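Local coordinates for tannase (Lactobacillus plantarum, PDB 3WA7), which catalyses the hydrolysis of galloyl ester bonds in tannins, and is built on an alpha/beta-hydrolase fold, at residues Q43-F48 with V107-G112; L5-D10 with I140-Y145; L102-V107 with D459-I464; H37-I42 with G112-T117. All blocks are in the same frame, centred on the assembly; numbering follows the deposited sequence. Where two conformers were deposited one is given.

Contact 1, the antiparallel pairing of 43-48 with 107-112, is the hub of this example, and the other three branch from it. It shares Gly112 with contact 4, where the chain enters strand 44-50 beside the point at which it leaves strand 107-111, and Val107 with contact 3, about 17 Å away between centres, at the other end of the strand. The centre of contact 2 is about 11 Å from that of contact 1, and the two touch through helix 131-145: Val143 CG2 packs on Val109 CG1 at 3.8 Å. Contacts 3 and 4 are far apart, with nearest atoms about 14 Å from each other. None of the four includes Ser163, Asp419 or His451, which probably form the catalytic triad.

Contact 1. Residues Q43-F48 with V107-G112; sequences QVLNVF and VVVAAG
The carbonyl oxygen of Asn46 is gripped by two donors of the neighbouring strand: Ala110 N lies 2.9 Å from Asn46 O and, as a weaker CA-H donor, Val109 CA lies 3.3 Å from Asn46 O. The Ala110 bond lies in the carbonyl plane. Its return partner, Asn46 N to Ala110 O, is equally short but comes from above the plane of the accepting carbonyl, 39° out of it. A second hydrogen-bonded pair, Phe48 with Val108, repeats the exchange with Phe48 N 2.8 Å from Val108 O. The ladder closes with Gly112 N on Val44 O, also 2.8 Å.

Between the hydrogen-bonded pairs stand the non-hydrogen-bonded ones. Leu45 CB meets Ala111 CB at 3.8 Å, and with chi1 at 58° the leucine carries CD2 to 4.0 Å from Val109 CG1, the two side chains running aslant. Leu45, Val109 and Ala111 then pack on helix 131-145. The other face bears Asn46, whose amide bonds to Asn31 N and Asp84 O, and Phe48. Strand 44-50 thus joins the antiparallel extension of the sheet to strand 107-111 of its parallel core. Backbone bonds set the register here, while the aliphatic groups of Leu45, Val109 and Ala111 give the helix an apolar floor.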
loop_
_atom_site.group_PDB
_atom_site.type_symbol
_atom_site.label_atom_id
_atom_site.label_comp_id
_atom_site.label_asym_id
_atom_site.label_seq_id
_atom_site.Cartn_x
_atom_site.Cartn_y
_atom_site.Cartn_z
ATOM N N GLN A 43 -17.819 -7.819 2.637
ATOM C CA GLN A 43 -18.089 -6.442 3.043
ATOM C C GLN A 43 -18.637 -6.277 4.461
ATOM O O GLN A 43 -19.782 -5.865 4.659
ATOM C CB GLN A 43 -19.035 -5.768 2.041
ATOM C CG GLN A 43 -18.431 -5.576 0.654
ATOM C CD GLN A 43 -19.405 -4.947 -0.320
ATOM O OE1 GLN A 43 -20.443 -5.528 -0.638
ATOM N NE2 GLN A 43 -19.080 -3.750 -0.794
ATOM N N VAL A 44 -17.802 -6.607 5.440
ATOM C CA VAL A 44 -18.144 -6.470 6.849
ATOM C C VAL A 44 -16.884 -5.970 7.535
ATOM O O VAL A 44 -15.793 -6.040 6.964
ATOM C CB VAL A 44 -18.565 -7.817 7.499
ATOM C CG1 VAL A 44 -19.864 -8.311 6.881
ATOM C CG2 VAL A 44 -17.458 -8.853 7.341
ATOM N N LEU A 45 -17.024 -5.440 8.740
ATOM C CA LEU A 45 -15.858 -4.959 9.466
ATOM C C LEU A 45 -15.901 -5.429 10.911
ATOM O O LEU A 45 -16.963 -5.804 11.422
ATOM C CB LEU A 45 -15.764 -3.424 9.384
ATOM C CG LEU A 45 -16.900 -2.518 9.876
ATOM C CD1 LEU A 45 -16.928 -2.481 11.396
ATOM C CD2 LEU A 45 -16.690 -1.108 9.338
ATOM N N ASN A 46 -14.732 -5.446 11.546
ATOM C CA ASN A 46 -14.602 -5.853 12.936
ATOM C C ASN A 46 -14.068 -4.674 13.735
ATOM O O ASN A 46 -13.212 -3.927 13.257
ATOM C CB ASN A 46 -13.629 -7.026 13.085
ATOM C CG ASN A 46 -14.088 -8.270 12.360
ATOM O OD1 ASN A 46 -15.285 -8.516 12.213
ATOM N ND2 ASN A 46 -13.131 -9.084 11.924
ATOM N N VAL A 47 -14.570 -4.520 14.956
ATOM C CA VAL A 47 -14.152 -3.437 15.836
ATOM C C VAL A 47 -13.512 -4.009 17.098
ATOM O O VAL A 47 -14.087 -4.880 17.749
ATOM C CB VAL A 47 -15.359 -2.571 16.250
ATOM C CG1 VAL A 47 -14.912 -1.457 17.181
ATOM C CG2 VAL A 47 -16.026 -1.995 15.015
ATOM N N PHE A 48 -12.323 -3.518 17.436
ATOM C CA PHE A 48 -11.618 -3.977 18.627
ATOM C C PHE A 48 -11.256 -2.773 19.486
ATOM O O PHE A 48 -10.669 -1.803 19.005
ATOM C CB PHE A 48 -10.379 -4.774 18.229
ATOM C CG PHE A 48 -10.687 -5.912 17.304
ATOM C CD1 PHE A 48 -10.469 -5.792 15.936
ATOM C CD2 PHE A 48 -11.255 -7.083 17.795
ATOM C CE1 PHE A 48 -10.818 -6.821 15.065
ATOM C CE2 PHE A 48 -11.608 -8.122 16.931
ATOM C CZ PHE A 48 -11.388 -7.988 15.562
ATOM N N VAL A 107 -7.757 2.096 19.032
ATOM C CA VAL A 107 -8.983 1.382 18.728
ATOM C C VAL A 107 -8.668 0.870 17.322
ATOM O O VAL A 107 -7.987 1.551 16.553
ATOM C CB VAL A 107 -10.205 2.325 18.689
ATOM C CG1 VAL A 107 -11.369 1.658 17.953
ATOM C CG2 VAL A 107 -10.633 2.659 20.113
ATOM N N VAL A 108 -9.125 -0.330 16.991
ATOM C CA VAL A 108 -8.851 -0.883 15.671
ATOM C C VAL A 108 -10.123 -1.296 14.947
ATOM O O VAL A 108 -10.946 -2.041 15.481
ATOM C CB VAL A 108 -7.917 -2.122 15.750
ATOM C CG1 VAL A 108 -7.641 -2.664 14.343
ATOM C CG2 VAL A 108 -6.611 -1.753 16.443
ATOM N N VAL A 109 -10.295 -0.780 13.737
ATOM C CA VAL A 109 -11.445 -1.148 12.925
ATOM C C VAL A 109 -10.843 -1.792 11.684
ATOM O O VAL A 109 -10.200 -1.127 10.870
ATOM C CB VAL A 109 -12.302 0.080 12.547
ATOM C CG1 VAL A 109 -13.443 -0.345 11.621
ATOM C CG2 VAL A 109 -12.878 0.711 13.812
ATOM N N ALA A 110 -11.024 -3.104 11.572
ATOM C CA ALA A 110 -10.485 -3.869 10.455
ATOM C C ALA A 110 -11.611 -4.253 9.510
ATOM O O ALA A 110 -12.426 -5.121 9.819
ATOM C CB ALA A 110 -9.786 -5.116 10.976
ATOM N N ALA A 111 -11.644 -3.605 8.351
ATOM C CA ALA A 111 -12.694 -3.861 7.375
ATOM C C ALA A 111 -12.306 -4.842 6.275
ATOM O O ALA A 111 -11.160 -4.871 5.824
ATOM C CB ALA A 111 -13.146 -2.541 6.754
ATOM N N GLY A 112 -13.276 -5.657 5.863
ATOM C CA GLY A 112 -13.056 -6.604 4.784
ATOM C C GLY A 112 -13.196 -5.790 3.511
ATOM O O GLY A 112 -14.070 -4.927 3.423
#

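Contact 2. Residues L5-D10 with I140-Y145; sequences LIFDAD and IRYVKY
Leu5 turns its carbonyl oxygen between two tyrosines of the helix, 3.4 Å from Tyr142 CE1 and at the edge of the Tyr145 ring, in its plane, 3.6 Å from CD2. The same oxygen accepts a hydrogen bond from ND2 of Asn146, the residue after Tyr145. Leu5 CB adds apolar contact with Tyr142 CE1 at 4.1 Å. Ile6 reaches the helix by its far end: CD1 lies 3.7 Å from Tyr145 CE2, the two side chains meeting at a slant. Ile6 O weakly accepts from a water that is also hydrogen-bonded to Tyr142 OH (2.8 Å) in the plane of that ring.

In the alpha/beta-hydrolase fold, helices flank the central sheet. Here the N-terminal loop before strand 13-19 runs over helix 131-145, one of those helices. Tyr142, with CG anti to the backbone N (chi1 178°), extends from it to Phe7. With an alanine in place of Tyr142, Leu5 and Phe7 would probably face a gap and the water would lose its phenolic partner. Phe7 CB lies 3.5 Å from Tyr142 OH, which also comes in the plane of the Phe7 ring at its edge, while Asn146 OD1 takes the Phe7 N-H and the Phe7 side chain also packs on Ala29 and Ile32 of strand 22-33.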
loop_
_atom_site.group_PDB
_atom_site.type_symbol
_atom_site.label_atom_id
_atom_site.label_comp_id
_atom_site.label_asym_id
_atom_site.label_seq_id
_atom_site.Cartn_x
_atom_site.Cartn_y
_atom_site.Cartn_z
ATOM N N LEU A 5 -27.164 1.304 9.895
ATOM C CA LEU A 5 -25.721 1.498 10.007
ATOM C C LEU A 5 -25.360 2.204 11.308
ATOM O O LEU A 5 -24.382 2.947 11.379
ATOM C CB LEU A 5 -25.190 2.296 8.814
ATOM C CG LEU A 5 -25.419 1.654 7.444
ATOM C CD1 LEU A 5 -24.740 2.497 6.371
ATOM C CD2 LEU A 5 -24.859 0.234 7.435
ATOM N N ILE A 6 -26.164 1.969 12.337
ATOM C CA ILE A 6 -25.919 2.558 13.642
ATOM C C ILE A 6 -25.164 1.546 14.492
ATOM O O ILE A 6 -25.657 0.446 14.749
ATOM C CB ILE A 6 -27.240 2.914 14.361
ATOM C CG1 ILE A 6 -27.975 4.009 13.589
ATOM C CG2 ILE A 6 -26.955 3.351 15.791
ATOM C CD1 ILE A 6 -27.204 5.307 13.474
ATOM N N PHE A 7 -23.960 1.914 14.916
ATOM C CA PHE A 7 -23.157 1.027 15.741
ATOM C C PHE A 7 -23.766 0.934 17.133
ATOM O O PHE A 7 -24.134 1.949 17.728
ATOM C CB PHE A 7 -21.726 1.547 15.859
ATOM C CG PHE A 7 -20.843 0.682 16.712
ATOM C CD1 PHE A 7 -20.351 -0.522 16.224
ATOM C CD2 PHE A 7 -20.531 1.057 18.016
ATOM C CE1 PHE A 7 -19.558 -1.345 17.024
ATOM C CE2 PHE A 7 -19.742 0.242 18.822
ATOM C CZ PHE A 7 -19.254 -0.961 18.325
ATOM N N ASP A 8 -23.866 -0.290 17.642
ATOM C CA ASP A 8 -24.420 -0.547 18.968
ATOM C C ASP A 8 -23.290 -1.050 19.864
ATOM O O ASP A 8 -22.744 -2.130 19.636
ATOM C CB ASP A 8 -25.513 -1.614 18.879
ATOM C CG ASP A 8 -26.274 -1.781 20.182
ATOM O OD1 ASP A 8 -25.679 -1.567 21.259
ATOM O OD2 ASP A 8 -27.466 -2.139 20.125
ATOM N N ALA A 9 -22.937 -0.265 20.876
ATOM C CA ALA A 9 -21.867 -0.638 21.791
ATOM C C ALA A 9 -22.140 -1.964 22.497
ATOM O O ALA A 9 -21.217 -2.599 23.012
ATOM C CB ALA A 9 -21.649 0.465 22.817
ATOM N N ASP A 10 -23.401 -2.386 22.531
ATOM C CA ASP A 10 -23.738 -3.646 23.186
ATOM C C ASP A 10 -23.202 -4.848 22.422
ATOM O O ASP A 10 -23.150 -5.955 22.957
ATOM C CB ASP A 10 -25.252 -3.786 23.365
ATOM C CG ASP A 10 -25.779 -2.951 24.514
ATOM O OD1 ASP A 10 -25.128 -2.937 25.579
ATOM O OD2 ASP A 10 -26.844 -2.321 24.358
ATOM N N ILE A 140 -14.704 3.692 6.188
ATOM C CA ILE A 140 -14.346 4.930 6.865
ATOM C C ILE A 140 -15.612 5.738 7.160
ATOM O O ILE A 140 -15.763 6.286 8.251
ATOM C CB ILE A 140 -13.384 5.775 6.008
ATOM C CG1 ILE A 140 -12.063 5.021 5.848
ATOM C CG2 ILE A 140 -13.165 7.150 6.654
ATOM C CD1 ILE A 140 -11.110 5.639 4.824
ATOM N N ARG A 141 -16.527 5.812 6.196
ATOM C CA ARG A 141 -17.765 6.556 6.419
ATOM C C ARG A 141 -18.570 5.936 7.557
ATOM O O ARG A 141 -19.176 6.653 8.351
ATOM C CB ARG A 141 -18.612 6.609 5.143
ATOM C CG ARG A 141 -17.930 7.378 4.035
ATOM C CD ARG A 141 -18.855 7.698 2.878
ATOM N NE ARG A 141 -18.171 8.594 1.953
ATOM C CZ ARG A 141 -18.766 9.291 0.992
ATOM N NH1 ARG A 141 -20.077 9.204 0.811
ATOM N NH2 ARG A 141 -18.040 10.087 0.218
ATOM N N TYR A 142 -18.570 4.609 7.639
ATOM C CA TYR A 142 -19.295 3.922 8.706
ATOM C C TYR A 142 -18.733 4.363 10.056
ATOM O O TYR A 142 -19.480 4.686 10.978
ATOM C CB TYR A 142 -19.147 2.403 8.581
ATOM C CG TYR A 142 -19.848 1.650 9.691
ATOM C CD1 TYR A 142 -21.205 1.334 9.599
ATOM C CD2 TYR A 142 -19.170 1.316 10.866
ATOM C CE1 TYR A 142 -21.871 0.708 10.653
ATOM C CE2 TYR A 142 -19.827 0.693 11.925
ATOM C CZ TYR A 142 -21.175 0.396 11.812
ATOM O OH TYR A 142 -21.827 -0.195 12.867
ATOM N N VAL A 143 -17.410 4.368 10.162
ATOM C CA VAL A 143 -16.747 4.764 11.400
ATOM C C VAL A 143 -17.061 6.206 11.783
ATOM O O VAL A 143 -17.477 6.478 12.912
ATOM C CB VAL A 143 -15.214 4.596 11.284
ATOM C CG1 VAL A 143 -14.515 5.239 12.483
ATOM C CG2 VAL A 143 -14.863 3.121 11.208
ATOM N N LYS A 144 -16.870 7.124 10.841
ATOM C CA LYS A 144 -17.106 8.540 11.105
ATOM C C LYS A 144 -18.574 8.854 11.382
ATOM O O LYS A 144 -18.881 9.726 12.196
ATOM C CB LYS A 144 -16.568 9.384 9.942
ATOM C CG LYS A 144 -15.067 9.169 9.720
ATOM C CD LYS A 144 -14.458 10.136 8.707
ATOM C CE LYS A 144 -14.263 11.531 9.284
ATOM N NZ LYS A 144 -13.648 12.450 8.269
ATOM N N TYR A 145 -19.474 8.132 10.720
ATOM C CA TYR A 145 -20.910 8.326 10.917
ATOM C C TYR A 145 -21.262 7.954 12.351
ATOM O O TYR A 145 -22.203 8.493 12.941
ATOM C CB TYR A 145 -21.697 7.429 9.953
ATOM C CG TYR A 145 -23.204 7.498 10.099
ATOM C CD1 TYR A 145 -23.886 8.703 9.939
ATOM C CD2 TYR A 145 -23.952 6.348 10.361
ATOM C CE1 TYR A 145 -25.279 8.764 10.033
ATOM C CE2 TYR A 145 -25.345 6.397 10.459
ATOM C CZ TYR A 145 -26.000 7.609 10.292
ATOM O OH TYR A 145 -27.376 7.666 10.372
HETATM O O HOH W 1 -24.388 -0.976 12.166
#

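Contact 3. Residues L102-V107 with D459-I464; sequences LKRGYV and DLFSWI
A Schellman motif at the close of helix 95-103 sets Arg104 and Tyr106, one before and one after Gly105, against Phe461 and Ile464 of helix 457-468. Gly105 has the positive phi of the motif (95°), and past it the chain turns into strand 107-111. The contact thus ties a helix-to-strand turn of the alpha/beta-hydrolase core to the C-terminal helix.

Tyr106 and Phe461 make a T-shaped pair in which the tyrosine presents its edge to the phenylalanine face, centroids 5.1 Å apart and planes at 78°. The touching edge atom, Tyr106 CE1, stands 3.6 Å above the Phe461 ring, displaced toward its rim. Further out, Ile464 CG2 comes to 3.6 Å from Tyr106 CZ. Arg104 approaches by a bend at chi2 (79°) that swings its chain past the phenylalanine. Phe461 CB then lies over the centre of the guanidinium face, 3.5 Å from Arg104 CZ, while the aromatic ring is turned well away from stacking on that group.

Both polar ends converge on Asp465, one residue beyond the segment: Arg104 NE makes a salt bridge to OD2, and Tyr106 OH hydrogen-bonds to OD1. A methionine in place of Arg104 would probably leave Asp465 without its charged mate and Phe461 CB without the flat group that covers it. Tyr106 OH also lies 3.1 Å from Phe461 O, at an angle too poor for a bond. With an arginine on one carboxylate oxygen and a phenol on the other, Asp465 is likely to stay ionised, and the shared carboxylate probably helps position both the guanidinium and the phenol.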
loop_
_atom_site.group_PDB
_atom_site.type_symbol
_atom_site.label_atom_id
_atom_site.label_comp_id
_atom_site.label_asym_id
_atom_site.label_seq_id
_atom_site.Cartn_x
_atom_site.Cartn_y
_atom_site.Cartn_z
ATOM N N LEU A 102 -3.677 -2.598 20.208
ATOM C CA LEU A 102 -4.589 -2.576 21.346
ATOM C C LEU A 102 -3.804 -2.294 22.621
ATOM O O LEU A 102 -4.238 -1.525 23.480
ATOM C CB LEU A 102 -5.316 -3.918 21.457
ATOM C CG LEU A 102 -6.338 -4.164 20.345
ATOM C CD1 LEU A 102 -6.825 -5.608 20.387
ATOM C CD2 LEU A 102 -7.498 -3.185 20.505
ATOM N N LYS A 103 -2.639 -2.922 22.728
ATOM C CA LYS A 103 -1.761 -2.745 23.878
ATOM C C LYS A 103 -1.301 -1.287 23.959
ATOM O O LYS A 103 -1.093 -0.744 25.048
ATOM C CB LYS A 103 -0.547 -3.677 23.740
ATOM C CG LYS A 103 0.435 -3.627 24.901
ATOM C CD LYS A 103 1.530 -4.667 24.721
ATOM C CE LYS A 103 2.511 -4.664 25.885
ATOM N NZ LYS A 103 3.228 -3.363 25.998
ATOM N N ARG A 104 -1.163 -0.658 22.794
ATOM C CA ARG A 104 -0.724 0.732 22.695
ATOM C C ARG A 104 -1.859 1.730 22.950
ATOM O O ARG A 104 -1.625 2.937 23.016
ATOM C CB ARG A 104 -0.134 0.984 21.306
ATOM C CG ARG A 104 0.660 2.269 21.175
ATOM C CD ARG A 104 2.061 2.109 21.746
ATOM N NE ARG A 104 2.921 3.231 21.380
ATOM C CZ ARG A 104 4.242 3.151 21.263
ATOM N NH1 ARG A 104 4.862 1.999 21.484
ATOM N NH2 ARG A 104 4.944 4.220 20.915
ATOM N N GLY A 105 -3.081 1.225 23.084
ATOM C CA GLY A 105 -4.218 2.090 23.348
ATOM C C GLY A 105 -5.009 2.533 22.130
ATOM O O GLY A 105 -5.862 3.416 22.225
ATOM N N TYR A 106 -4.739 1.927 20.979
ATOM C CA TYR A 106 -5.460 2.293 19.761
ATOM C C TYR A 106 -6.729 1.473 19.597
ATOM O O TYR A 106 -6.779 0.305 19.982
ATOM C CB TYR A 106 -4.610 2.033 18.515
ATOM C CG TYR A 106 -3.253 2.692 18.487
ATOM C CD1 TYR A 106 -2.261 2.220 17.630
ATOM C CD2 TYR A 106 -2.952 3.778 19.310
ATOM C CE1 TYR A 106 -1.003 2.803 17.591
ATOM C CE2 TYR A 106 -1.690 4.372 19.280
ATOM C CZ TYR A 106 -0.722 3.876 18.418
ATOM O OH TYR A 106 0.532 4.442 18.382
ATOM N N VAL A 107 -7.757 2.096 19.032
ATOM C CA VAL A 107 -8.983 1.382 18.728
ATOM C C VAL A 107 -8.668 0.870 17.322
ATOM O O VAL A 107 -7.987 1.551 16.553
ATOM C CB VAL A 107 -10.205 2.325 18.689
ATOM C CG1 VAL A 107 -11.369 1.658 17.953
ATOM C CG2 VAL A 107 -10.633 2.659 20.113
ATOM N N ASP A 459 8.581 1.898 15.744
ATOM C CA ASP A 459 8.721 3.198 15.099
ATOM C C ASP A 459 7.371 3.698 14.573
ATOM O O ASP A 459 7.076 4.886 14.648
ATOM C CB ASP A 459 9.718 3.123 13.940
ATOM C CG ASP A 459 11.146 2.902 14.405
ATOM O OD1 ASP A 459 12.036 2.764 13.539
ATOM O OD2 ASP A 459 11.384 2.875 15.629
ATOM N N LEU A 460 6.556 2.791 14.038
ATOM C CA LEU A 460 5.246 3.181 13.523
ATOM C C LEU A 460 4.387 3.772 14.634
ATOM O O LEU A 460 3.798 4.833 14.466
ATOM C CB LEU A 460 4.517 1.982 12.909
ATOM C CG LEU A 460 3.057 2.231 12.497
ATOM C CD1 LEU A 460 2.990 3.323 11.434
ATOM C CD2 LEU A 460 2.442 0.940 11.978
ATOM N N PHE A 461 4.322 3.085 15.771
ATOM C CA PHE A 461 3.521 3.560 16.894
ATOM C C PHE A 461 4.107 4.838 17.503
ATOM O O PHE A 461 3.375 5.675 18.033
ATOM C CB PHE A 461 3.396 2.463 17.960
ATOM C CG PHE A 461 2.578 1.266 17.523
ATOM C CD1 PHE A 461 2.454 0.156 18.354
ATOM C CD2 PHE A 461 1.935 1.246 16.285
ATOM C CE1 PHE A 461 1.704 -0.957 17.961
ATOM C CE2 PHE A 461 1.182 0.135 15.883
ATOM C CZ PHE A 461 1.068 -0.966 16.724
ATOM N N SER A 462 5.425 4.991 17.419
ATOM C CA SER A 462 6.075 6.190 17.942
ATOM C C SER A 462 5.648 7.374 17.076
ATOM O O SER A 462 5.395 8.472 17.580
ATOM C CB SER A 462 7.599 6.038 17.903
ATOM O OG SER A 462 8.235 7.233 18.322
ATOM N N TRP A 463 5.569 7.140 15.768
ATOM C CA TRP A 463 5.151 8.171 14.819
ATOM C C TRP A 463 3.694 8.540 15.092
ATOM O O TRP A 463 3.342 9.718 15.146
ATOM C CB TRP A 463 5.300 7.653 13.384
ATOM C CG TRP A 463 4.769 8.573 12.314
ATOM C CD1 TRP A 463 5.318 9.751 11.890
ATOM C CD2 TRP A 463 3.595 8.369 11.517
ATOM N NE1 TRP A 463 4.560 10.292 10.876
ATOM C CE2 TRP A 463 3.497 9.464 10.627
ATOM C CE3 TRP A 463 2.617 7.367 11.467
ATOM C CZ2 TRP A 463 2.455 9.585 9.696
ATOM C CZ3 TRP A 463 1.580 7.488 10.539
ATOM C CH2 TRP A 463 1.512 8.590 9.667
ATOM N N ILE A 464 2.844 7.533 15.268
ATOM C CA ILE A 464 1.435 7.788 15.540
ATOM C C ILE A 464 1.256 8.598 16.828
ATOM O O ILE A 464 0.542 9.601 16.842
ATOM C CB ILE A 464 0.636 6.465 15.644
ATOM C CG1 ILE A 464 0.569 5.798 14.263
ATOM C CG2 ILE A 464 -0.768 6.738 16.182
ATOM C CD1 ILE A 464 -0.195 4.488 14.238
#

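Contact 4. Residues H37-I42 with G112-T117; sequences HPVAAI and GIRGRT
Ile42 stretches out with both torsions near trans, chi1 -164° and chi2 172°, an extended shape that carries CD1 to the backbone of the facing loop, 3.3 Å from Ile113 O. The same chi1 points its other branch at Arg114: Ile42 CG2 packs 3.8 Å from Arg114 CG, the two side chains lying aslant. Arg114 runs straight at first and bends at chi3 (-69°). Its aliphatic part is met by Ala40 CB, 4.1 Å from Arg114 CG. Beyond the bend, Val39 CG2 touches Arg114 NH1 at 3.6 Å, the valine standing at about a right angle to the arginine.

The backbones themselves come close where Ile42 O receives the CA-H of Gly112, with Gly112 CA 3.3 Å from Ile42 O. That approach needs a residue without a side chain, since a beta carbon on Gly112 would collide with the Ile42 oxygen.

The charge of Arg114 is met by Asp135 of helix 131-145, through a salt bridge from NE to OD2. Gln43 binds the other oxygen of Asp135 through NE2, and its OE1 accepts the N-H groups of Val39 and Ala40. Asp135 and Gln43 thus link the two loops through polar bonds. The loop 112-117 leaves strand 107-111 for helix 131-145, the first half of a beta-alpha-beta crossover to strand 157-160. The loop 37-42 belongs to the link between antiparallel strands 22-33 and 44-50, an arrangement in keeping with the mixed sheet of an alpha/beta-hydrolase.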
loop_
_atom_site.group_PDB
_atom_site.type_symbol
_atom_site.label_atom_id
_atom_site.label_comp_id
_atom_site.label_asym_id
_atom_site.label_seq_id
_atom_site.Cartn_x
_atom_site.Cartn_y
_atom_site.Cartn_z
ATOM N N HIS A 37 -26.534 -1.925 1.209
ATOM C CA HIS A 37 -26.738 -2.860 0.113
ATOM C C HIS A 37 -25.442 -3.513 -0.359
ATOM O O HIS A 37 -24.949 -3.226 -1.451
ATOM C CB HIS A 37 -27.417 -2.137 -1.054
ATOM C CG HIS A 37 -28.582 -1.294 -0.638
ATOM N ND1 HIS A 37 -28.572 0.083 -0.716
ATOM C CD2 HIS A 37 -29.780 -1.630 -0.103
ATOM C CE1 HIS A 37 -29.712 0.558 -0.246
ATOM N NE2 HIS A 37 -30.462 -0.462 0.133
ATOM N N PRO A 38 -24.873 -4.410 0.464
ATOM C CA PRO A 38 -23.631 -5.098 0.109
ATOM C C PRO A 38 -23.836 -6.068 -1.052
ATOM O O PRO A 38 -24.924 -6.616 -1.226
ATOM C CB PRO A 38 -23.257 -5.816 1.402
ATOM C CG PRO A 38 -24.600 -6.143 1.993
ATOM C CD PRO A 38 -25.357 -4.847 1.787
ATOM N N VAL A 39 -22.788 -6.276 -1.842
ATOM C CA VAL A 39 -22.861 -7.186 -2.979
ATOM C C VAL A 39 -21.987 -8.418 -2.765
ATOM O O VAL A 39 -22.017 -9.357 -3.560
ATOM C CB VAL A 39 -22.422 -6.484 -4.283
ATOM C CG1 VAL A 39 -23.394 -5.363 -4.616
ATOM C CG2 VAL A 39 -21.008 -5.930 -4.129
ATOM N N ALA A 40 -21.211 -8.411 -1.685
ATOM C CA ALA A 40 -20.327 -9.525 -1.370
ATOM C C ALA A 40 -20.231 -9.724 0.139
ATOM O O ALA A 40 -20.250 -8.763 0.901
ATOM C CB ALA A 40 -18.942 -9.273 -1.956
ATOM N N ALA A 41 -20.113 -10.979 0.557
ATOM C CA ALA A 41 -20.039 -11.319 1.975
ATOM C C ALA A 41 -18.844 -10.704 2.694
ATOM O O ALA A 41 -18.905 -10.441 3.893
ATOM C CB ALA A 41 -20.018 -12.837 2.142
ATOM N N ILE A 42 -17.763 -10.467 1.960
ATOM C CA ILE A 42 -16.555 -9.905 2.552
ATOM C C ILE A 42 -16.743 -8.476 3.066
ATOM O O ILE A 42 -15.932 -7.986 3.855
ATOM C CB ILE A 42 -15.389 -9.934 1.533
ATOM C CG1 ILE A 42 -14.057 -9.735 2.261
ATOM C CG2 ILE A 42 -15.594 -8.858 0.468
ATOM C CD1 ILE A 42 -12.839 -9.945 1.378
ATOM N N GLY A 112 -13.276 -5.657 5.863
ATOM C CA GLY A 112 -13.056 -6.604 4.784
ATOM C C GLY A 112 -13.196 -5.790 3.511
ATOM O O GLY A 112 -14.070 -4.927 3.423
ATOM N N ILE A 113 -12.347 -6.065 2.527
ATOM C CA ILE A 113 -12.337 -5.314 1.275
ATOM C C ILE A 113 -12.432 -6.211 0.042
ATOM O O ILE A 113 -11.705 -7.193 -0.072
ATOM C CB ILE A 113 -11.023 -4.489 1.171
ATOM C CG1 ILE A 113 -10.879 -3.581 2.396
ATOM C CG2 ILE A 113 -11.000 -3.687 -0.120
ATOM C CD1 ILE A 113 -11.960 -2.517 2.510
ATOM N N ARG A 114 -13.328 -5.869 -0.880
ATOM C CA ARG A 114 -13.480 -6.643 -2.111
ATOM C C ARG A 114 -12.202 -6.598 -2.944
ATOM O O ARG A 114 -11.471 -5.606 -2.924
ATOM C CB ARG A 114 -14.628 -6.091 -2.955
ATOM C CG ARG A 114 -16.016 -6.456 -2.473
ATOM C CD ARG A 114 -17.042 -5.753 -3.340
ATOM N NE ARG A 114 -17.033 -4.313 -3.102
ATOM C CZ ARG A 114 -17.620 -3.418 -3.891
ATOM N NH1 ARG A 114 -18.257 -3.805 -4.989
ATOM N NH2 ARG A 114 -17.603 -2.134 -3.560
ATOM N N GLY A 115 -11.960 -7.675 -3.688
ATOM C CA GLY A 115 -10.783 -7.771 -4.534
ATOM C C GLY A 115 -11.152 -8.228 -5.933
ATOM O O GLY A 115 -12.306 -8.579 -6.188
ATOM N N ARG A 116 -10.166 -8.260 -6.824
ATOM C CA ARG A 116 -10.380 -8.623 -8.226
ATOM C C ARG A 116 -11.046 -9.963 -8.507
ATOM O O ARG A 116 -11.617 -10.155 -9.578
ATOM C CB ARG A 116 -9.051 -8.539 -8.992
ATOM C CG ARG A 116 -7.942 -9.455 -8.470
ATOM C CD ARG A 116 -6.603 -9.058 -9.088
ATOM N NE ARG A 116 -5.471 -9.804 -8.539
ATOM C CZ ARG A 116 -5.088 -11.009 -8.950
ATOM N NH1 ARG A 116 -5.744 -11.628 -9.926
ATOM N NH2 ARG A 116 -4.035 -11.593 -8.392
ATOM N N THR A 117 -10.988 -10.886 -7.553
ATOM C CA THR A 117 -11.597 -12.199 -7.733
ATOM C C THR A 117 -12.976 -12.307 -7.083
ATOM O O THR A 117 -13.649 -13.328 -7.218
ATOM C CB THR A 117 -10.701 -13.313 -7.147
ATOM O OG1 THR A 117 -10.368 -12.993 -5.790
ATOM C CG2 THR A 117 -9.421 -13.464 -7.962
#